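Alpha-1,3-glucanase (Paenibacillus glycanilyticus, PDB 6K0P) hydrolyses the alpha-1,3-glucosidic linkages of alpha-1,3-glucan as a member of glycoside hydrolase family 87, and is captured here with nigerose bound to its catalytic domain. Local coordinates at residues Leu200-Asp206 and Phe226-Thr232; Gly443-Thr448 and Asn457-Gly463. The protein carries 1 engineered substitution. One frame throughout, in Å; residues are numbered along the deposited sequence.

Contact 1 (Leu200-Asp206 and Phe226-Thr232); sequences LTEFRQD and FLYGRAT. With SO4 (sulfate ion), chain F.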
loop_
_atom_site.group_PDB
_atom_site.type_symbol
_atom_site.label_atom_id
_atom_site.label_comp_id
_atom_site.label_asym_id
_atom_site.label_seq_id
_atom_site.Cartn_x
_atom_site.Cartn_y
_atom_site.Cartn_z
ATOM N N LEU A 200 5.146 3.053 31.054
ATOM C CA LEU A 200 5.911 4.193 30.556
ATOM C C LEU A 200 6.212 5.198 31.661
ATOM O O LEU A 200 7.296 5.787 31.682
ATOM C CB LEU A 200 5.174 4.867 29.396
ATOM C CG LEU A 200 5.280 4.109 28.072
ATOM C CD1 LEU A 200 4.265 4.661 27.091
ATOM C CD2 LEU A 200 6.677 4.204 27.481
ATOM N N THR A 201 5.270 5.409 32.582
ATOM C CA THR A 201 5.543 6.288 33.715
ATOM C C THR A 201 6.688 5.743 34.561
ATOM O O THR A 201 7.600 6.484 34.948
ATOM C CB THR A 201 4.279 6.473 34.553
ATOM O OG1 THR A 201 3.291 7.150 33.769
ATOM C CG2 THR A 201 4.577 7.312 35.795
ATOM N N GLU A 202 6.660 4.438 34.848
ATOM C CA GLU A 202 7.753 3.822 35.590
ATOM C C GLU A 202 9.071 3.963 34.836
ATOM O O GLU A 202 10.121 4.221 35.437
ATOM C CB GLU A 202 7.420 2.351 35.848
ATOM C CG GLU A 202 8.406 1.633 36.733
ATOM C CD GLU A 202 8.014 0.188 36.983
ATOM O OE1 GLU A 202 6.796 -0.117 36.958
ATOM O OE2 GLU A 202 8.938 -0.634 37.190
ATOM N N PHE A 203 9.038 3.804 33.511
ATOM C CA PHE A 203 10.245 4.001 32.717
ATOM C C PHE A 203 10.756 5.435 32.825
ATOM O O PHE A 203 11.952 5.664 33.037
ATOM C CB PHE A 203 9.988 3.608 31.255
ATOM C CG PHE A 203 10.824 4.378 30.270
ATOM C CD1 PHE A 203 12.128 3.992 29.981
ATOM C CD2 PHE A 203 10.319 5.514 29.644
ATOM C CE1 PHE A 203 12.909 4.710 29.084
ATOM C CE2 PHE A 203 11.095 6.238 28.752
ATOM C CZ PHE A 203 12.381 5.840 28.468
ATOM N N ARG A 204 9.865 6.419 32.669
ATOM C CA ARG A 204 10.314 7.810 32.663
ATOM C C ARG A 204 10.973 8.180 33.983
ATOM O O ARG A 204 11.977 8.904 34.003
ATOM C CB ARG A 204 9.149 8.761 32.354
ATOM C CG ARG A 204 8.705 8.793 30.887
ATOM C CD ARG A 204 7.766 9.975 30.622
ATOM N NE ARG A 204 6.833 10.129 31.731
ATOM C CZ ARG A 204 5.661 9.515 31.812
ATOM N NH1 ARG A 204 5.255 8.709 30.834
ATOM N NH2 ARG A 204 4.886 9.711 32.872
ATOM N N GLN A 205 10.449 7.658 35.088
ATOM C CA GLN A 205 10.905 8.048 36.418
ATOM C C GLN A 205 12.103 7.254 36.915
ATOM O O GLN A 205 12.554 7.493 38.042
ATOM C CB GLN A 205 9.747 7.946 37.418
ATOM C CG GLN A 205 8.644 8.950 37.130
ATOM C CD GLN A 205 7.411 8.762 37.996
ATOM O OE1 GLN A 205 7.353 7.862 38.835
ATOM N NE2 GLN A 205 6.412 9.609 37.786
ATOM N N ASP A 206 12.633 6.327 36.118
ATOM C CA ASP A 206 13.780 5.510 36.516
ATOM C C ASP A 206 14.795 5.509 35.376
ATOM O O ASP A 206 14.620 4.806 34.375
ATOM C CB ASP A 206 13.348 4.099 36.898
ATOM C CG ASP A 206 14.485 3.269 37.461
ATOM O OD1 ASP A 206 15.662 3.638 37.276
ATOM O OD2 ASP A 206 14.190 2.241 38.096
ATOM N N PHE A 226 1.540 8.985 24.800
ATOM C CA PHE A 226 2.573 9.978 24.541
ATOM C C PHE A 226 3.932 9.504 25.034
ATOM O O PHE A 226 4.064 9.002 26.161
ATOM C CB PHE A 226 2.196 11.330 25.154
ATOM C CG PHE A 226 1.204 12.074 24.323
ATOM C CD1 PHE A 226 -0.147 11.799 24.433
ATOM C CD2 PHE A 226 1.627 12.987 23.365
ATOM C CE1 PHE A 226 -1.075 12.449 23.634
ATOM C CE2 PHE A 226 0.715 13.644 22.570
ATOM C CZ PHE A 226 -0.645 13.369 22.692
ATOM N N LEU A 227 4.935 9.656 24.175
ATOM C CA LEU A 227 6.314 9.334 24.505
ATOM C C LEU A 227 7.040 10.655 24.679
ATOM O O LEU A 227 7.027 11.500 23.776
ATOM C CB LEU A 227 6.975 8.498 23.404
ATOM C CG LEU A 227 6.256 7.201 23.017
ATOM C CD1 LEU A 227 7.168 6.336 22.128
ATOM C CD2 LEU A 227 5.823 6.440 24.249
ATOM N N TYR A 228 7.625 10.846 25.853
ATOM C CA TYR A 228 8.319 12.080 26.197
ATOM C C TYR A 228 9.349 11.740 27.268
ATOM O O TYR A 228 9.564 10.566 27.589
ATOM C CB TYR A 228 7.327 13.186 26.598
ATOM C CG TYR A 228 6.451 12.855 27.792
ATOM C CD1 TYR A 228 5.350 12.017 27.662
ATOM C CD2 TYR A 228 6.718 13.393 29.046
ATOM C CE1 TYR A 228 4.544 11.711 28.756
ATOM C CE2 TYR A 228 5.914 13.104 30.141
ATOM C CZ TYR A 228 4.831 12.265 29.990
ATOM O OH TYR A 228 4.026 11.969 31.063
ATOM N N GLY A 229 9.995 12.766 27.817
ATOM C CA GLY A 229 11.059 12.548 28.779
ATOM C C GLY A 229 12.390 12.323 28.093
ATOM O O GLY A 229 13.288 13.166 28.167
ATOM N N ARG A 230 12.523 11.187 27.410
ATOM C CA ARG A 230 13.750 10.840 26.706
ATOM C C ARG A 230 13.432 9.756 25.686
ATOM O O ARG A 230 12.314 9.229 25.644
ATOM C CB ARG A 230 14.834 10.359 27.684
ATOM C CG ARG A 230 14.496 9.073 28.406
ATOM C CD ARG A 230 15.539 8.796 29.497
ATOM N NE ARG A 230 15.393 7.474 30.104
ATOM C CZ ARG A 230 14.593 7.209 31.129
ATOM N NH1 ARG A 230 13.849 8.171 31.664
ATOM N NH2 ARG A 230 14.540 5.980 31.624
ATOM N N ALA A 231 14.430 9.435 24.862
ATOM C CA ALA A 231 14.283 8.359 23.890
ATOM C C ALA A 231 13.831 7.089 24.598
ATOM O O ALA A 231 14.368 6.721 25.647
ATOM C CB ALA A 231 15.615 8.115 23.176
ATOM N N THR A 232 12.830 6.427 24.020
ATOM C CA THR A 232 12.133 5.308 24.643
ATOM C C THR A 232 12.150 4.128 23.684
ATOM O O THR A 232 11.936 4.299 22.482
ATOM C CB THR A 232 10.668 5.704 24.863
ATOM O OG1 THR A 232 10.605 6.910 25.641
ATOM C CG2 THR A 232 9.881 4.605 25.563
HETATM S S SO4 F . 6.938 12.291 35.070
HETATM O O1 SO4 F . 6.201 13.522 35.348
HETATM O O2 SO4 F . 7.483 12.349 33.712
HETATM O O3 SO4 F . 8.045 12.171 36.018
HETATM O O4 SO4 F . 6.040 11.149 35.217
HETATM O O HOH W 1 6.070 8.332 28.251
#
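Arg-230 reaches from the loop after strand 224-227 to the C-terminal end of helix 196-204, its chain extended from CG to NE, and bonds to backbone carbonyls there that include Phe-203 O. Arg-230 NH1 donates to Arg-204 O at 3.1 Å, with the acceptor close to the guanidinium plane, while Arg-230 NH2 bonds to Phe-203 O at 3.0 Å and, weakly, to Asp-206 O; Lys-209 O is a further partner of Arg-230 NH2. Arg-230 NH2 and the backbone N of Asp-206 meet Phe-203 O from opposite faces of its carbonyl plane. The same guanidinium lies over the Phe-203 ring as an off-centre cation-pi pair, the planes 31° apart, and Thr-232 CG2 makes a CH-pi contact on the opposite face, 4.2 Å from the ring centroid.

Arg-204, bent at chi3 (-41°), lies across one face of Tyr-228. Arg-204 CD sits 3.8 Å from the Tyr-228 ring centroid in a CH-pi contact, and the guanidinium runs nearly parallel to the ring, 16° apart, with Tyr-228 OH over the centre of the guanidinium. Arg-204 NE and NH2 bond to separate oxygens of a sulfate, probably from the crystallisation liquor, and Arg-204 NH1 reaches Phe-226 O through a water. Leu-200 CD1 also packs on Leu-227 CD2. The arginine-to-carbonyl bonds join the end of a short helix to an early turn of the parallel beta-helix, the fold expected of a pectate-lyase-like domain.

Contact 2 (Gly443-Thr448 and Asn457-Gly463); sequences GGDFWT and NEYQNFG. With GLC (alpha-D-glucopyranose), chain C; GLC (alpha-D-glucopyranose), chain B.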
loop_
_atom_site.group_PDB
_atom_site.type_symbol
_atom_site.label_atom_id
_atom_site.label_comp_id
_atom_site.label_asym_id
_atom_site.label_seq_id
_atom_site.Cartn_x
_atom_site.Cartn_y
_atom_site.Cartn_z
ATOM N N GLY A 443 -2.549 1.292 -12.845
ATOM C CA GLY A 443 -3.402 2.233 -13.552
ATOM C C GLY A 443 -4.853 2.099 -13.113
ATOM O O GLY A 443 -5.204 1.286 -12.256
ATOM N N GLY A 444 -5.704 2.907 -13.732
ATOM C CA GLY A 444 -7.112 2.901 -13.392
ATOM C C GLY A 444 -7.791 4.179 -13.852
ATOM O O GLY A 444 -7.208 4.994 -14.570
ATOM N N ASP A 445 -9.052 4.312 -13.440
ATOM C CA ASP A 445 -9.912 5.438 -13.797
ATOM C C ASP A 445 -10.105 6.360 -12.599
ATOM O O ASP A 445 -10.353 5.895 -11.482
ATOM C CB ASP A 445 -11.318 4.949 -14.169
ATOM C CG ASP A 445 -11.350 4.120 -15.427
ATOM O OD1 ASP A 445 -10.609 4.426 -16.376
ATOM O OD2 ASP A 445 -12.141 3.158 -15.470
ATOM N N PHE A 446 -10.064 7.671 -12.846
ATOM C CA PHE A 446 -10.351 8.657 -11.805
ATOM C C PHE A 446 -10.633 10.000 -12.473
ATOM O O PHE A 446 -10.330 10.201 -13.653
ATOM C CB PHE A 446 -9.196 8.754 -10.790
ATOM C CG PHE A 446 -9.632 9.128 -9.392
ATOM C CD1 PHE A 446 -10.348 8.234 -8.615
ATOM C CD2 PHE A 446 -9.312 10.368 -8.851
ATOM C CE1 PHE A 446 -10.747 8.565 -7.327
ATOM C CE2 PHE A 446 -9.710 10.709 -7.558
ATOM C CZ PHE A 446 -10.424 9.800 -6.796
ATOM N N TRP A 447 -11.208 10.926 -11.692
ATOM C CA TRP A 447 -11.587 12.252 -12.183
ATOM C C TRP A 447 -12.600 12.160 -13.322
ATOM O O TRP A 447 -13.280 11.139 -13.478
ATOM C CB TRP A 447 -10.350 13.073 -12.590
ATOM C CG TRP A 447 -9.271 13.142 -11.528
ATOM C CD1 TRP A 447 -7.998 12.640 -11.611
ATOM C CD2 TRP A 447 -9.371 13.761 -10.241
ATOM N NE1 TRP A 447 -7.305 12.901 -10.447
ATOM C CE2 TRP A 447 -8.127 13.592 -9.594
ATOM C CE3 TRP A 447 -10.394 14.439 -9.569
ATOM C CZ2 TRP A 447 -7.884 14.066 -8.309
ATOM C CZ3 TRP A 447 -10.146 14.915 -8.291
ATOM C CH2 TRP A 447 -8.903 14.726 -7.677
ATOM N N THR A 448 -12.720 13.225 -14.121
ATOM C CA THR A 448 -13.643 13.268 -15.249
ATOM C C THR A 448 -12.884 13.706 -16.493
ATOM O O THR A 448 -11.843 14.364 -16.408
ATOM C CB THR A 448 -14.824 14.223 -14.997
ATOM O OG1 THR A 448 -14.338 15.550 -14.746
ATOM C CG2 THR A 448 -15.638 13.738 -13.799
ATOM N N ASN A 457 -14.178 6.469 -21.782
ATOM C CA ASN A 457 -15.173 6.372 -20.719
ATOM C C ASN A 457 -15.286 7.744 -20.058
ATOM O O ASN A 457 -14.685 8.725 -20.516
ATOM C CB ASN A 457 -14.858 5.234 -19.740
ATOM C CG ASN A 457 -13.506 5.403 -19.042
ATOM O OD1 ASN A 457 -13.045 6.518 -18.808
ATOM N ND2 ASN A 457 -12.876 4.286 -18.702
ATOM N N GLU A 458 -16.048 7.814 -18.976
ATOM C CA GLU A 458 -16.334 9.085 -18.330
ATOM C C GLU A 458 -15.187 9.597 -17.471
ATOM O O GLU A 458 -15.304 10.681 -16.883
ATOM C CB GLU A 458 -17.571 8.933 -17.452
ATOM C CG GLU A 458 -17.393 7.868 -16.377
ATOM C CD GLU A 458 -18.073 6.542 -16.718
ATOM O OE1 GLU A 458 -17.672 5.872 -17.709
ATOM O OE2 GLU A 458 -19.013 6.169 -15.977
ATOM N N TYR A 459 -14.088 8.867 -17.384
ATOM C CA TYR A 459 -13.017 9.216 -16.467
ATOM C C TYR A 459 -11.774 9.640 -17.230
ATOM O O TYR A 459 -11.643 9.438 -18.445
ATOM C CB TYR A 459 -12.633 7.999 -15.622
ATOM C CG TYR A 459 -13.744 7.360 -14.839
ATOM C CD1 TYR A 459 -14.156 7.895 -13.632
ATOM C CD2 TYR A 459 -14.343 6.184 -15.285
ATOM C CE1 TYR A 459 -15.160 7.292 -12.884
ATOM C CE2 TYR A 459 -15.350 5.572 -14.547
ATOM C CZ TYR A 459 -15.746 6.132 -13.351
ATOM O OH TYR A 459 -16.740 5.526 -12.611
ATOM N N GLN A 460 -10.843 10.227 -16.483
ATOM C CA GLN A 460 -9.459 10.229 -16.929
ATOM C C GLN A 460 -8.866 8.849 -16.677
ATOM O O GLN A 460 -9.327 8.105 -15.807
ATOM C CB GLN A 460 -8.666 11.325 -16.221
ATOM C CG GLN A 460 -9.000 12.723 -16.747
ATOM C CD GLN A 460 -8.322 13.812 -15.956
ATOM O OE1 GLN A 460 -7.129 13.716 -15.664
ATOM N NE2 GLN A 460 -9.074 14.843 -15.577
ATOM N N ASN A 461 -7.864 8.492 -17.481
ATOM C CA ASN A 461 -7.373 7.122 -17.553
ATOM C C ASN A 461 -5.879 7.132 -17.292
ATOM O O ASN A 461 -5.139 7.855 -17.966
ATOM C CB ASN A 461 -7.673 6.533 -18.935
ATOM C CG ASN A 461 -9.127 6.739 -19.347
ATOM O OD1 ASN A 461 -9.408 7.274 -20.416
ATOM N ND2 ASN A 461 -10.054 6.325 -18.492
ATOM N N PHE A 462 -5.438 6.339 -16.318
ATOM C CA PHE A 462 -4.093 6.477 -15.772
ATOM C C PHE A 462 -3.190 5.313 -16.140
ATOM O O PHE A 462 -3.591 4.149 -16.047
ATOM C CB PHE A 462 -4.170 6.741 -14.265
ATOM C CG PHE A 462 -4.719 8.084 -13.992
ATOM C CD1 PHE A 462 -3.880 9.186 -13.996
ATOM C CD2 PHE A 462 -6.091 8.281 -13.894
ATOM C CE1 PHE A 462 -4.389 10.461 -13.838
ATOM C CE2 PHE A 462 -6.609 9.549 -13.730
ATOM C CZ PHE A 462 -5.762 10.645 -13.712
ATOM N N GLY A 463 -1.972 5.646 -16.584
ATOM C CA GLY A 463 -0.969 4.658 -16.903
ATOM C C GLY A 463 -0.290 4.116 -15.660
ATOM O O GLY A 463 -0.518 4.570 -14.538
HETATM C C1 GLC C . -8.709 17.239 -12.860
HETATM C C2 GLC C . -8.641 17.456 -11.379
HETATM C C3 GLC C . -7.253 17.761 -10.879
HETATM C C4 GLC C . -6.320 16.710 -11.416
HETATM C C5 GLC C . -6.383 16.782 -12.926
HETATM C C6 GLC C . -5.494 15.733 -13.530
HETATM O O1 GLC C . -8.590 18.405 -13.418
HETATM O O2 GLC C . -9.545 18.471 -10.981
HETATM O O3 GLC C . -7.299 17.459 -9.507
HETATM O O4 GLC C . -4.980 16.924 -10.978
HETATM O O5 GLC C . -7.672 16.479 -13.359
HETATM O O6 GLC C . -5.610 15.620 -14.920
HETATM C C1 GLC B . -6.595 18.469 -8.738
HETATM C C2 GLC B . -6.645 18.034 -7.276
HETATM C C3 GLC B . -8.017 18.324 -6.686
HETATM C C4 GLC B . -8.401 19.777 -6.934
HETATM C C5 GLC B . -8.239 20.157 -8.405
HETATM C C6 GLC B . -8.457 21.654 -8.601
HETATM O O2 GLC B . -6.341 16.661 -7.162
HETATM O O3 GLC B . -7.994 18.057 -5.300
HETATM O O4 GLC B . -9.739 19.989 -6.537
HETATM O O5 GLC B . -6.945 19.835 -8.866
HETATM O O6 GLC B . -8.248 21.988 -9.955
#
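With CG beside the backbone N in both residues, Trp-447 (chi1 -52°), just past strand 443-446, and Gln-460 (chi1 -74°), on strand 460-462, lean toward the same bound disaccharide. The two strands form an antiparallel pair within the beta-helix domain, the axes of these short segments approaching to 4.8 Å. Phe-446 and Gln-460 make a hydrogen-bonded pair, in which Phe-446 N donates to Gln-460 O and the return bond is weak; Asp-445 and Asn-461 form the adjoining non-hydrogen-bonded pair.

The indole of Trp-447 is held between Phe-446 CD2 on one face and the glucose of chain C on the other, with O3 of that sugar above the plane and offset toward the rim. Phe-462 CZ meets its edge, 3.7 Å from Trp-447 CD1. An alanine in place of this tryptophan would remove the indole and is likely to leave the sugar without its aromatic platform and a gap beside Phe-446 and Phe-462. Gln-460, extended beyond CG, divides its amide: OE1 accepts from O6 of the chain C glucose, while Gln-460 NE2 serves both the ring oxygen O5 of that sugar and, at 2.9 Å, Thr-448 O, which lies in the amide plane. Thr-448 O thus helps fix the rotation of a sugar-binding group; Glu-529 and Gln-495 add further bonds to the glycan.

On the other side of the pair, Asp-445 CB packs on Tyr-459 CD2, the carboxylate almost parallel to the ring. Asn-457 OD1 closes an Asx turn by accepting from Tyr-459 N and also receives Asn-461 ND2. Tyr-489 OH gives Asp-445 OD1 another partner, alongside Asn-461 ND2 at 2.9 Å, on its anti side but well out of the carboxylate plane, and Asn-457 ND2 at 3.3 Å from above the same face.

Contact 1 and contact 2 lie on opposite sides of the chain's centre, their own centres 49 Å apart and their nearest atoms about 31 Å apart, so neither touches the other. Both belong to the beta-helix region: residues 200-232 join a helix to its early strands, whereas contact 2 pairs a strand of a later turn antiparallel with strand 460-462. Their relation to ligand differs accordingly. Contact 2 supplies Trp-447 and Gln-460 to one glycan pocket, completed by Tyr-418, Phe-420, Tyr-468, Gln-495 and Glu-529, and the side chain of Trp-447 is about 11 Å from another bound glucose. Contact 1 holds a sulfate, probably from the crystallisation liquor, and contributes no residue to the three glycan pockets.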